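Local atomic coordinates of peptidase, zinc-dependent (Methanocorpusculum labreanum, PDB entry 3LMC), a protein that probably works as a zinc-dependent metallopeptidase of family M54, carrying one zinc ion and, apart from it, one iron ion held by four cysteines. Residues 5-8 with 12-15; 18-23 with 29-34; 106-111 with 171-176; 139-144 with 179-184; 147-152 with 157-162. All coordinates share one frame; numbering follows the deposited sequence.

Contact 1: residues 5-8 with 12-15; sequences LFWD and PVGL
Trp7 of strand 3-7 carries this contact alone on its side, pushing its indole against the turn 12-15 that leads to helix 16-27. Its CB and CG serve as a stem: with CG anti to the backbone N (chi1 -176°), the ring is thrown out toward the turn. At CD1 the first neighbour is a methyl, Val13 CG1 at 4.1 Å. NE1 passes 3.7 Å from Val13 CA, but its hydrogen bond goes to the carbonyl oxygen of Val11. Further along the rim, CZ2 lies 3.4 Å from Pro12 O, which sits at the ring edge near its plane and also accepts Leu15 N at 3.1 Å, closing the 3-10 turn. CZ2 and CH2 then both come to 3.8 Å from Leu15 CB, and the carbonyl carbon of Leu15 lies over one ring face. A leucine here would probably leave Val11 O without its N-H partner and open a gap beneath Leu15, which also leans on helix 136-154. Since no hydrogen bond joins the two segments, their fit depends on the shape of the indole, while its one polar atom is satisfied by the connecting loop.

Contact 2: residues 18-23 with 29-34; sequences PVSEEL and MPVSRI
Ser20 overlaps both Val31 and Arg33, its CB and OG filling the narrow interval between helix 16-27 and strand 31-34. These elements are the second half of a beta-alpha-beta crossover: strand 3-7 leads into the helix, and strand 31-34 returns to lie parallel beside strand 3-7 in the sheet. The geometry fits that topology, since the short axes approach to 8.2 Å and run nearly antiparallel, at 165°. The small serine side chain is consistent with this close spacing. Ser20 OG is placed over the strand by a torsion anti to the backbone N (chi1 178°), 3.5 Å from Val31 O and 4.0 Å from Val31 CG1. The second branch of Val31 diverges to meet Leu23, with its CG2 4.5 Å from Leu23 CB, a looser apolar touch. Leu23 itself turns mainly to other neighbours, packing on Leu5 of strand 3-7.

Arg33 lies along the more exposed margin. Its aliphatic part does the packing, and a bend at chi3 (71°) turns the guanidinium back alongside the helix. The charge has no close partner in the helix segment: Glu21 OE2 stays 5.2 Å from Arg33 NH1, and the ion pair with Asp35 is long and weak. The closest approach on this side is Ser20 CB to Arg33 CD, 3.8 Å, while Ser20 OG lies in the plane of the guanidinium, at its edge, 3.9 Å from NH1.

Contact 3: residues 106-111 with 171-176; sequences FVFGLA and RNLDEL
Phe108 projects its ring from the break in strand 106-112, the edge strand of the five-stranded mixed sheet, onto the first turn of helix 173-178, whose N-cap is Asn172. The tight part of the contact is all around this buried ring. Its rim runs into the start of the helix: CZ is 3.9 Å from Leu173 N and 4.0 Å from Asn172 C, both near the ring plane. Leu173 CD1 adds a methyl 4.1 Å from the same CZ. One face is covered, off-centre, by Leu176 CD2, and the opposite face by Phe106 CE2, 3.8 Å above the ring plane, so that the phenyl is held between Phe106 and the helix. Its nearest side-chain atom is about 9 Å from the zinc ion, close to the HExxH residues without touching them.

The loose side begins where the chain turns outward. CB of Asn172 points away from the strand, and Arg171 is exposed and poorly ordered. Two polar bonds inside segment 171-176 fix the helix start. Glu175 OE1 takes Arg171 N at 2.8 Å, the donor standing 47° out of the carboxylate plane. In the capping bond, Glu175 N meets Asn172 OD1 at 3.1 Å, almost in line with the amide C=O (172°).

Contact 4: residues 139-144 with 179-184; sequences LIDRIV and KRKYFC. With FE (Fe (III) ion), chain B.
Asp141 and Lys181 join helix 136-154 to the loop 179-184, which makes an inverse gamma turn centred on Lys181 and then runs into the four-cysteine iron site. The charged interaction is short: Lys181 NZ donates to Asp141 OD1 at 2.6 Å, a hydrogen bond within a salt bridge. The ammonium approaches from above the carboxylate, 38° out of its plane, and the two side chains cross at about a right angle. Past CG the lysine is fully extended, which lets it span from an exposed loop to the helix. NZ also forms a salt bridge with Glu22 of helix 16-27, so one ammonium joins three parts of the fold. An alanine in place of Asp141 would probably leave the ammonium with Glu22 alone of these two carboxylates and weaken the tie of the loop to helix 136-154.

Van der Waals contact is slight by comparison. Lys181 CE lies 3.9 Å from Asp141 CA, and Lys181 CG is 4.4 Å from Val144 CG1, so the methylene chain lies along the helix from Asp141 to Val144.

Metal binding takes over at the far end of the loop. Cys184 is a ligand of the iron together with Cys160, Cys165 and Cys187, and it is also the N-cap of helix 185-191, its sulfur capping a backbone N there. With chi1 at 75°, Cys184 SG stands between the backbone N and the carbonyl carbon, and from there it reaches the iron ion. Cys184 N lies 3.9 Å above the Tyr182 ring plane, toward the rim.

Contact 5: residues 147-152 with 157-162; sequences GAHEIG and LGHCDN. With ZN (zinc ion), chain C; FE (Fe (III) ion), chain B.
The zinc ion is gripped across this contact by His149 NE2 and His159 NE2, each at 2.2 Å, with His153 as third protein ligand and water 1 at 2.4 Å completing four. The spacing of these histidines is that of the HExxHxxGxxH sequence of the metzincins: two lie on helix 136-154, and the third arrives from the loop beyond. The imidazoles of His149 and His159 meet rim to rim, neither over the face of the other, with planes at 28° and His149 CE1 only 3.2 Å from His159 CD2. Their shared metal explains this closeness. For His149, CG anti to the backbone N (chi1 176°) directs NE2 at the zinc, while ND1 donates to Ile166 O, a second-shell bond that fixes the ring's rotation.

Water 1 donates to Glu150 OE1 at 2.9 Å, so it is held by both metal and carboxylate. This is the arrangement expected of the motif's glutamate, which in metzincins probably helps activate the water.

The backbone also turns back here: Leu157 N reaches Gly152 O in a weak hydrogen bond of 3.3 Å (153°), and Leu157 CB lies 3.7 Å from that oxygen. Beyond His159, Cys160 SG binds the iron at 2.4 Å and accepts Asn162 N, so adjacent residues serve different metals.

Among its neighbours, the helix rests through Ala148 on helix 16-27 and through Glu150 on Ala111 of strand 106-112, while Leu157 packs against helix 185-191.

Contacts 1 to 4 are partly buried; contact 5 is the buried one. Contacts 1 and 2 share the beta-alpha-beta unit of strands 3-7 and 31-34, where Trp7 N meets Ile34 O at 2.7 Å. Contact 1 is mainly apolar, contact 2 mixes a serine, an arginine chain and a loose valine-leucine touch, and neither has a hydrogen bond between its segments. Contact 3, at the other edge of the same sheet, rests on one ring set against methyls and the first backbone atoms of a helix. Helix 136-154 serves contacts 4 and 5: contact 4 is charged and tied to contact 2 through Glu22 and Lys181, whereas metal governs contact 5. These two meet at the iron, where Cys184 SG lies 3.8 Å from Cys160 SG.

Contact 1: residues 5-8 with 12-15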
# COMPACT_ATOMS: atom_id res chain seq x y z
N LEU A 5 -7.75 0.99 3.10
CA LEU A 5 -7.25 0.77 1.74
C LEU A 5 -7.86 1.87 0.88
O LEU A 5 -9.06 1.83 0.59
CB LEU A 5 -7.69 -0.60 1.21
CG LEU A 5 -7.22 -0.94 -0.20
CD1 LEU A 5 -5.71 -1.08 -0.24
CD2 LEU A 5 -7.89 -2.24 -0.72
N PHE A 6 -7.05 2.86 0.50
CA PHE A 6 -7.51 3.89 -0.39
C PHE A 6 -7.23 3.46 -1.83
O PHE A 6 -6.12 3.65 -2.35
CB PHE A 6 -6.86 5.26 -0.12
CG PHE A 6 -7.49 6.39 -0.93
CD1 PHE A 6 -7.80 7.60 -0.34
CD2 PHE A 6 -7.83 6.20 -2.27
CE1 PHE A 6 -8.41 8.62 -1.08
CE2 PHE A 6 -8.44 7.20 -3.01
CZ PHE A 6 -8.73 8.41 -2.42
N TRP A 7 -8.27 2.93 -2.47
CA TRP A 7 -8.17 2.34 -3.81
C TRP A 7 -8.51 3.39 -4.90
O TRP A 7 -9.68 3.72 -5.09
CB TRP A 7 -9.12 1.14 -3.90
CG TRP A 7 -9.03 0.38 -5.21
CD1 TRP A 7 -9.66 0.68 -6.39
CD2 TRP A 7 -8.28 -0.81 -5.45
NE1 TRP A 7 -9.33 -0.25 -7.35
CE2 TRP A 7 -8.48 -1.18 -6.79
CE3 TRP A 7 -7.44 -1.60 -4.65
CZ2 TRP A 7 -7.88 -2.31 -7.36
CZ3 TRP A 7 -6.84 -2.73 -5.23
CH2 TRP A 7 -7.06 -3.07 -6.56
N ASP A 8 -7.49 3.91 -5.58
CA ASP A 8 -7.69 4.87 -6.66
C ASP A 8 -8.53 4.21 -7.75
O ASP A 8 -8.13 3.21 -8.33
CB ASP A 8 -6.34 5.33 -7.22
CG ASP A 8 -6.46 6.47 -8.22
OD1 ASP A 8 -7.14 6.29 -9.25
OD2 ASP A 8 -5.86 7.54 -7.99
N PRO A 12 -8.77 -0.95 -11.80
CA PRO A 12 -10.06 -1.66 -11.93
C PRO A 12 -10.73 -1.92 -10.59
O PRO A 12 -10.20 -2.70 -9.80
CB PRO A 12 -9.66 -2.96 -12.62
CG PRO A 12 -8.59 -2.48 -13.62
CD PRO A 12 -7.81 -1.39 -12.83
N VAL A 13 -11.87 -1.27 -10.34
CA VAL A 13 -12.45 -1.28 -8.98
C VAL A 13 -13.02 -2.65 -8.61
O VAL A 13 -13.33 -2.92 -7.44
CB VAL A 13 -13.49 -0.16 -8.79
CG1 VAL A 13 -12.82 1.23 -8.87
CG2 VAL A 13 -14.62 -0.27 -9.82
N GLY A 14 -13.14 -3.53 -9.59
CA GLY A 14 -13.64 -4.87 -9.35
C GLY A 14 -12.65 -5.68 -8.53
O GLY A 14 -13.01 -6.69 -7.92
N LEU A 15 -11.38 -5.25 -8.52
CA LEU A 15 -10.34 -5.93 -7.76
C LEU A 15 -10.28 -5.41 -6.33
O LEU A 15 -9.59 -5.98 -5.47
CB LEU A 15 -8.98 -5.76 -8.45
CG LEU A 15 -8.90 -6.20 -9.92
CD1 LEU A 15 -7.56 -5.83 -10.53
CD2 LEU A 15 -9.13 -7.69 -10.05

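Contact 2: residues 18-23 with 29-34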
# COMPACT_ATOMS: atom_id res chain seq x y z
N PRO A 18 -11.81 -7.97 -3.27
CA PRO A 18 -10.93 -9.11 -2.99
C PRO A 18 -9.61 -8.69 -2.35
O PRO A 18 -9.16 -9.31 -1.39
CB PRO A 18 -10.67 -9.73 -4.38
CG PRO A 18 -11.76 -9.24 -5.23
CD PRO A 18 -12.14 -7.88 -4.71
N VAL A 19 -8.99 -7.65 -2.89
CA VAL A 19 -7.74 -7.16 -2.30
C VAL A 19 -7.93 -6.75 -0.84
O VAL A 19 -7.14 -7.12 0.04
CB VAL A 19 -7.17 -5.98 -3.10
CG1 VAL A 19 -6.05 -5.29 -2.29
CG2 VAL A 19 -6.64 -6.49 -4.44
N SER A 20 -8.97 -5.98 -0.58
CA SER A 20 -9.34 -5.62 0.79
C SER A 20 -9.48 -6.86 1.69
O SER A 20 -8.99 -6.88 2.82
CB SER A 20 -10.67 -4.87 0.76
OG SER A 20 -11.08 -4.55 2.07
N GLU A 21 -10.15 -7.90 1.20
CA GLU A 21 -10.47 -9.06 2.04
C GLU A 21 -9.26 -9.93 2.32
O GLU A 21 -9.11 -10.43 3.43
CB GLU A 21 -11.62 -9.88 1.42
CG GLU A 21 -12.93 -9.10 1.42
CD GLU A 21 -14.01 -9.73 0.56
OE1 GLU A 21 -13.79 -10.86 0.06
OE2 GLU A 21 -15.07 -9.10 0.40
N GLU A 22 -8.39 -10.09 1.32
CA GLU A 22 -7.15 -10.85 1.48
C GLU A 22 -6.09 -10.10 2.29
O GLU A 22 -5.28 -10.71 2.99
CB GLU A 22 -6.58 -11.21 0.11
CG GLU A 22 -7.52 -11.99 -0.78
CD GLU A 22 -6.78 -12.79 -1.84
OE1 GLU A 22 -5.53 -12.82 -1.81
OE2 GLU A 22 -7.44 -13.40 -2.69
N LEU A 23 -6.07 -8.77 2.16
CA LEU A 23 -5.19 -7.97 2.98
C LEU A 23 -5.63 -8.18 4.41
O LEU A 23 -4.80 -8.39 5.30
CB LEU A 23 -5.27 -6.48 2.62
CG LEU A 23 -4.38 -5.96 1.49
CD1 LEU A 23 -4.57 -4.45 1.31
CD2 LEU A 23 -2.92 -6.29 1.79
N MSE A 29 -6.34 -8.46 10.52
CA MSE A 29 -6.80 -7.16 11.00
C MSE A 29 -7.89 -6.64 10.05
O MSE A 29 -7.81 -6.85 8.84
CB MSE A 29 -5.65 -6.14 11.03
CG MSE A 29 -4.42 -6.56 11.86
SE MSE A 29 -3.07 -5.11 12.05
CE MSE A 29 -2.30 -5.14 10.27
N PRO A 30 -8.90 -5.95 10.60
CA PRO A 30 -9.96 -5.39 9.75
C PRO A 30 -9.40 -4.30 8.86
O PRO A 30 -8.56 -3.52 9.30
CB PRO A 30 -10.92 -4.76 10.76
CG PRO A 30 -10.07 -4.47 11.95
CD PRO A 30 -9.06 -5.59 12.02
N VAL A 31 -9.84 -4.27 7.61
CA VAL A 31 -9.35 -3.32 6.63
C VAL A 31 -10.56 -2.70 5.95
O VAL A 31 -11.40 -3.40 5.38
CB VAL A 31 -8.48 -4.04 5.56
CG1 VAL A 31 -8.12 -3.11 4.40
CG2 VAL A 31 -7.23 -4.61 6.20
N SER A 32 -10.66 -1.37 6.04
CA SER A 32 -11.77 -0.65 5.43
C SER A 32 -11.41 -0.17 4.03
O SER A 32 -10.29 0.30 3.80
CB SER A 32 -12.18 0.53 6.30
OG SER A 32 -13.16 1.33 5.65
N ARG A 33 -12.36 -0.28 3.11
CA ARG A 33 -12.12 -0.03 1.69
C ARG A 33 -12.73 1.29 1.23
O ARG A 33 -13.90 1.56 1.47
CB ARG A 33 -12.72 -1.18 0.88
CG ARG A 33 -12.35 -1.18 -0.59
CD ARG A 33 -12.82 -2.47 -1.22
NE ARG A 33 -14.27 -2.53 -1.35
CZ ARG A 33 -15.07 -3.21 -0.54
NH1 ARG A 33 -14.57 -3.91 0.48
NH2 ARG A 33 -16.38 -3.20 -0.76
N ILE A 34 -11.91 2.12 0.59
CA ILE A 34 -12.38 3.33 -0.08
C ILE A 34 -12.03 3.21 -1.56
O ILE A 34 -10.85 3.22 -1.90
CB ILE A 34 -11.69 4.61 0.46
CG1 ILE A 34 -11.88 4.76 1.97
CG2 ILE A 34 -12.22 5.85 -0.25
CD1 ILE A 34 -10.89 5.75 2.61

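Contact 3: residues 106-111 with 171-176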
# COMPACT_ATOMS: atom_id res chain seq x y z
N PHE A 106 12.76 2.46 -9.83
CA PHE A 106 11.32 2.38 -9.61
C PHE A 106 11.08 1.62 -8.31
O PHE A 106 11.99 0.99 -7.78
CB PHE A 106 10.66 1.62 -10.76
CG PHE A 106 10.85 0.14 -10.70
CD1 PHE A 106 11.93 -0.46 -11.33
CD2 PHE A 106 9.96 -0.67 -9.98
CE1 PHE A 106 12.12 -1.84 -11.27
CE2 PHE A 106 10.15 -2.05 -9.91
CZ PHE A 106 11.22 -2.63 -10.55
N VAL A 107 9.86 1.68 -7.79
CA VAL A 107 9.45 0.80 -6.71
C VAL A 107 8.04 0.30 -7.01
O VAL A 107 7.28 0.97 -7.70
CB VAL A 107 9.48 1.53 -5.32
CG1 VAL A 107 10.89 2.01 -4.99
CG2 VAL A 107 8.52 2.70 -5.28
N PHE A 108 7.70 -0.90 -6.52
CA PHE A 108 6.32 -1.37 -6.56
C PHE A 108 5.51 -0.66 -5.46
O PHE A 108 4.29 -0.56 -5.53
CB PHE A 108 6.23 -2.89 -6.33
CG PHE A 108 6.97 -3.74 -7.34
CD1 PHE A 108 6.60 -3.74 -8.67
CD2 PHE A 108 8.00 -4.58 -6.93
CE1 PHE A 108 7.27 -4.54 -9.60
CE2 PHE A 108 8.67 -5.38 -7.84
CZ PHE A 108 8.30 -5.37 -9.19
N GLY A 109 6.19 -0.19 -4.43
CA GLY A 109 5.51 0.47 -3.33
C GLY A 109 6.49 1.11 -2.36
O GLY A 109 7.69 0.98 -2.54
N LEU A 110 5.98 1.78 -1.33
CA LEU A 110 6.83 2.47 -0.38
C LEU A 110 6.02 2.79 0.86
O LEU A 110 4.80 2.92 0.79
CB LEU A 110 7.35 3.77 -1.00
CG LEU A 110 8.50 4.45 -0.28
CD1 LEU A 110 9.73 3.56 -0.33
CD2 LEU A 110 8.80 5.78 -0.94
N ALA A 111 6.69 2.91 2.00
CA ALA A 111 6.00 3.19 3.26
C ALA A 111 6.69 4.32 3.98
O ALA A 111 7.90 4.49 3.83
CB ALA A 111 5.97 1.94 4.13
N ARG A 171 13.33 -8.07 -5.62
CA ARG A 171 14.14 -7.31 -6.57
C ARG A 171 13.39 -7.09 -7.88
O ARG A 171 13.60 -6.09 -8.58
CB ARG A 171 15.47 -8.00 -6.83
CG ARG A 171 16.41 -8.01 -5.63
CD ARG A 171 17.83 -8.42 -6.00
NE ARG A 171 17.91 -9.79 -6.49
CZ ARG A 171 17.94 -10.87 -5.72
NH1 ARG A 171 17.88 -10.74 -4.40
NH2 ARG A 171 18.02 -12.08 -6.25
N ASN A 172 12.50 -8.03 -8.20
CA ASN A 172 11.75 -7.98 -9.45
C ASN A 172 10.43 -8.74 -9.34
O ASN A 172 10.11 -9.28 -8.28
CB ASN A 172 12.61 -8.55 -10.58
CG ASN A 172 13.20 -9.91 -10.25
OD1 ASN A 172 12.52 -10.78 -9.71
ND2 ASN A 172 14.48 -10.09 -10.57
N LEU A 173 9.68 -8.79 -10.43
CA LEU A 173 8.35 -9.39 -10.40
C LEU A 173 8.34 -10.90 -10.15
O LEU A 173 7.41 -11.42 -9.51
CB LEU A 173 7.57 -9.08 -11.68
CG LEU A 173 6.08 -9.25 -11.41
CD1 LEU A 173 5.70 -8.40 -10.21
CD2 LEU A 173 5.25 -8.89 -12.63
N ASP A 174 9.35 -11.61 -10.65
CA ASP A 174 9.47 -13.04 -10.42
C ASP A 174 9.63 -13.37 -8.94
O ASP A 174 8.97 -14.26 -8.41
CB ASP A 174 10.62 -13.62 -11.23
CG ASP A 174 10.33 -13.67 -12.72
OD1 ASP A 174 9.14 -13.58 -13.10
OD2 ASP A 174 11.29 -13.80 -13.51
N GLU A 175 10.53 -12.64 -8.27
CA GLU A 175 10.69 -12.75 -6.82
C GLU A 175 9.42 -12.41 -6.05
O GLU A 175 9.10 -13.04 -5.05
CB GLU A 175 11.84 -11.86 -6.33
CG GLU A 175 13.12 -12.62 -6.03
CD GLU A 175 14.32 -11.70 -5.80
OE1 GLU A 175 14.18 -10.68 -5.08
OE2 GLU A 175 15.39 -11.99 -6.36
N LEU A 176 8.68 -11.40 -6.52
CA LEU A 176 7.44 -11.02 -5.85
C LEU A 176 6.42 -12.16 -5.95
O LEU A 176 5.71 -12.49 -5.00
CB LEU A 176 6.90 -9.70 -6.42
CG LEU A 176 5.49 -9.20 -6.07
CD1 LEU A 176 5.15 -9.45 -4.64
CD2 LEU A 176 5.38 -7.73 -6.36

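Contact 4: residues 139-144 with 179-184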
# COMPACT_ATOMS: atom_id res chain seq x y z
N LEU A 139 -3.10 -10.24 -10.53
CA LEU A 139 -2.94 -8.86 -10.08
C LEU A 139 -3.36 -8.69 -8.61
O LEU A 139 -2.71 -7.95 -7.87
CB LEU A 139 -3.70 -7.87 -10.96
CG LEU A 139 -3.46 -6.41 -10.57
CD1 LEU A 139 -1.95 -6.10 -10.44
CD2 LEU A 139 -4.14 -5.42 -11.56
N ILE A 140 -4.45 -9.35 -8.22
CA ILE A 140 -4.88 -9.39 -6.81
C ILE A 140 -3.76 -9.98 -5.94
O ILE A 140 -3.38 -9.41 -4.91
CB ILE A 140 -6.17 -10.23 -6.64
CG1 ILE A 140 -7.36 -9.56 -7.35
CG2 ILE A 140 -6.48 -10.46 -5.14
CD1 ILE A 140 -8.59 -10.46 -7.50
N ASP A 141 -3.23 -11.13 -6.36
CA ASP A 141 -2.13 -11.76 -5.63
C ASP A 141 -1.02 -10.77 -5.37
O ASP A 141 -0.52 -10.67 -4.25
CB ASP A 141 -1.51 -12.91 -6.42
CG ASP A 141 -2.41 -14.11 -6.54
OD1 ASP A 141 -3.37 -14.23 -5.75
OD2 ASP A 141 -2.14 -14.94 -7.43
N ARG A 142 -0.61 -10.07 -6.42
CA ARG A 142 0.55 -9.19 -6.33
C ARG A 142 0.29 -7.97 -5.45
O ARG A 142 1.12 -7.65 -4.58
CB ARG A 142 1.00 -8.77 -7.73
CG ARG A 142 1.54 -9.95 -8.52
CD ARG A 142 1.69 -9.59 -10.01
NE ARG A 142 2.33 -10.67 -10.74
CZ ARG A 142 2.07 -10.99 -12.01
NH1 ARG A 142 1.17 -10.30 -12.70
NH2 ARG A 142 2.69 -12.02 -12.57
N ILE A 143 -0.85 -7.32 -5.63
CA ILE A 143 -1.19 -6.16 -4.81
C ILE A 143 -1.32 -6.51 -3.33
O ILE A 143 -0.94 -5.73 -2.47
CB ILE A 143 -2.51 -5.50 -5.23
CG1 ILE A 143 -2.42 -5.05 -6.69
CG2 ILE A 143 -2.84 -4.31 -4.31
CD1 ILE A 143 -3.69 -4.38 -7.20
N VAL A 144 -1.88 -7.68 -3.05
CA VAL A 144 -2.05 -8.11 -1.67
C VAL A 144 -0.69 -8.30 -1.02
O VAL A 144 -0.46 -7.86 0.11
CB VAL A 144 -2.78 -9.45 -1.60
CG1 VAL A 144 -2.67 -10.04 -0.18
CG2 VAL A 144 -4.23 -9.29 -2.04
N LYS A 179 6.90 -14.90 -3.45
CA LYS A 179 6.46 -14.65 -2.08
C LYS A 179 5.11 -15.33 -1.89
O LYS A 179 4.36 -15.49 -2.85
CB LYS A 179 6.34 -13.15 -1.79
CG LYS A 179 7.64 -12.39 -1.95
CD LYS A 179 7.38 -10.91 -1.90
CE LYS A 179 7.03 -10.44 -0.50
NZ LYS A 179 6.65 -8.99 -0.52
N ARG A 180 4.82 -15.75 -0.67
CA ARG A 180 3.53 -16.38 -0.37
C ARG A 180 2.68 -15.42 0.46
O ARG A 180 3.20 -14.44 0.99
CB ARG A 180 3.71 -17.69 0.39
CG ARG A 180 4.16 -18.88 -0.46
CD ARG A 180 5.61 -18.73 -0.88
NE ARG A 180 6.23 -20.02 -1.19
CZ ARG A 180 6.48 -20.46 -2.41
NH1 ARG A 180 6.17 -19.72 -3.47
NH2 ARG A 180 7.04 -21.65 -2.59
N LYS A 181 1.38 -15.69 0.54
CA LYS A 181 0.51 -14.89 1.37
C LYS A 181 0.70 -15.39 2.79
O LYS A 181 -0.08 -16.19 3.30
CB LYS A 181 -0.96 -15.00 0.90
CG LYS A 181 -1.23 -14.23 -0.41
CD LYS A 181 -2.56 -14.58 -1.03
CE LYS A 181 -2.63 -14.07 -2.47
NZ LYS A 181 -3.76 -14.68 -3.24
N TYR A 182 1.75 -14.87 3.43
CA TYR A 182 2.37 -15.55 4.56
C TYR A 182 3.30 -14.60 5.31
O TYR A 182 4.19 -13.99 4.72
CB TYR A 182 3.20 -16.73 3.99
CG TYR A 182 4.05 -17.50 4.98
CD1 TYR A 182 3.46 -18.30 5.95
CD2 TYR A 182 5.44 -17.48 4.90
CE1 TYR A 182 4.23 -19.03 6.84
CE2 TYR A 182 6.23 -18.21 5.79
CZ TYR A 182 5.61 -18.99 6.76
OH TYR A 182 6.36 -19.73 7.65
N PHE A 183 3.08 -14.46 6.61
CA PHE A 183 4.07 -13.85 7.48
C PHE A 183 4.77 -14.98 8.22
O PHE A 183 4.10 -15.76 8.91
CB PHE A 183 3.41 -12.93 8.50
CG PHE A 183 2.99 -11.60 7.94
CD1 PHE A 183 3.90 -10.59 7.81
CD2 PHE A 183 1.68 -11.36 7.57
CE1 PHE A 183 3.54 -9.37 7.31
CE2 PHE A 183 1.30 -10.14 7.07
CZ PHE A 183 2.23 -9.14 6.94
N CYS A 184 6.09 -15.08 8.10
CA CYS A 184 6.83 -16.13 8.80
C CYS A 184 6.70 -15.99 10.32
O CYS A 184 6.07 -15.04 10.81
CB CYS A 184 8.30 -16.14 8.40
SG CYS A 184 9.28 -14.80 9.11
FE FE B . 9.29 -12.87 7.78

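Contact 5: residues 147-152 with 157-162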
# COMPACT_ATOMS: atom_id res chain seq x y z
N GLY A 147 1.16 -4.93 -0.90
CA GLY A 147 0.39 -4.11 0.02
C GLY A 147 0.57 -4.52 1.48
O GLY A 147 0.72 -3.67 2.35
N ALA A 148 0.53 -5.82 1.76
CA ALA A 148 0.72 -6.28 3.14
C ALA A 148 2.16 -6.01 3.58
O ALA A 148 2.42 -5.77 4.76
CB ALA A 148 0.36 -7.76 3.29
N HIS A 149 3.08 -6.05 2.63
CA HIS A 149 4.48 -5.72 2.89
C HIS A 149 4.62 -4.28 3.39
O HIS A 149 5.12 -4.04 4.48
CB HIS A 149 5.29 -5.90 1.60
CG HIS A 149 6.72 -5.50 1.72
ND1 HIS A 149 7.74 -6.40 1.95
CD2 HIS A 149 7.31 -4.28 1.65
CE1 HIS A 149 8.89 -5.76 2.02
NE2 HIS A 149 8.66 -4.48 1.84
N GLU A 150 4.16 -3.33 2.58
CA GLU A 150 4.19 -1.92 2.94
C GLU A 150 3.49 -1.65 4.27
O GLU A 150 4.02 -0.90 5.08
CB GLU A 150 3.54 -1.07 1.85
CG GLU A 150 4.13 -1.25 0.45
CD GLU A 150 5.63 -1.10 0.42
OE1 GLU A 150 6.25 -0.83 1.48
OE2 GLU A 150 6.22 -1.24 -0.66
N ILE A 151 2.33 -2.26 4.48
CA ILE A 151 1.57 -2.08 5.72
C ILE A 151 2.29 -2.68 6.93
O ILE A 151 2.16 -2.18 8.05
CB ILE A 151 0.17 -2.70 5.63
CG1 ILE A 151 -0.74 -1.83 4.74
CG2 ILE A 151 -0.44 -2.79 7.02
CD1 ILE A 151 -2.08 -2.51 4.37
N GLY A 152 3.02 -3.76 6.70
CA GLY A 152 3.84 -4.34 7.75
C GLY A 152 4.85 -3.31 8.24
O GLY A 152 5.01 -3.15 9.44
N LEU A 157 7.80 -3.49 11.24
CA LEU A 157 8.59 -4.59 10.70
C LEU A 157 9.57 -4.11 9.63
O LEU A 157 9.25 -3.23 8.82
CB LEU A 157 7.69 -5.68 10.12
CG LEU A 157 7.00 -6.62 11.11
CD1 LEU A 157 5.97 -5.86 11.91
CD2 LEU A 157 6.34 -7.76 10.35
N GLY A 158 10.76 -4.70 9.62
CA GLY A 158 11.73 -4.40 8.58
C GLY A 158 11.69 -5.49 7.52
O GLY A 158 10.78 -6.31 7.51
N HIS A 159 12.68 -5.52 6.64
CA HIS A 159 12.73 -6.56 5.62
C HIS A 159 13.16 -7.91 6.17
O HIS A 159 14.08 -8.01 6.97
CB HIS A 159 13.65 -6.16 4.48
CG HIS A 159 13.06 -5.12 3.60
ND1 HIS A 159 13.81 -4.10 3.05
CD2 HIS A 159 11.79 -4.92 3.20
CE1 HIS A 159 13.02 -3.32 2.33
NE2 HIS A 159 11.79 -3.80 2.40
N CYS A 160 12.50 -8.95 5.70
CA CYS A 160 12.74 -10.29 6.18
C CYS A 160 13.60 -11.05 5.17
O CYS A 160 13.54 -10.79 3.95
CB CYS A 160 11.39 -10.97 6.36
SG CYS A 160 11.48 -12.65 6.90
N ASP A 161 14.39 -11.99 5.68
CA ASP A 161 15.30 -12.81 4.87
C ASP A 161 14.63 -13.99 4.16
O ASP A 161 15.16 -14.52 3.18
CB ASP A 161 16.44 -13.35 5.73
CG ASP A 161 17.56 -12.37 5.88
OD1 ASP A 161 17.64 -11.44 5.03
OD2 ASP A 161 18.35 -12.51 6.83
N ASN A 162 13.49 -14.41 4.69
CA ASN A 162 12.72 -15.53 4.15
C ASN A 162 11.94 -15.09 2.91
O ASN A 162 11.00 -14.32 3.00
CB ASN A 162 11.77 -16.04 5.25
CG ASN A 162 10.98 -17.25 4.82
OD1 ASN A 162 10.90 -17.56 3.63
ND2 ASN A 162 10.40 -17.95 5.79
ZN ZN C . 9.95 -2.71 2.02
FE FE B . 9.29 -12.87 7.78
O HOH W 1 9.08 -0.86 0.83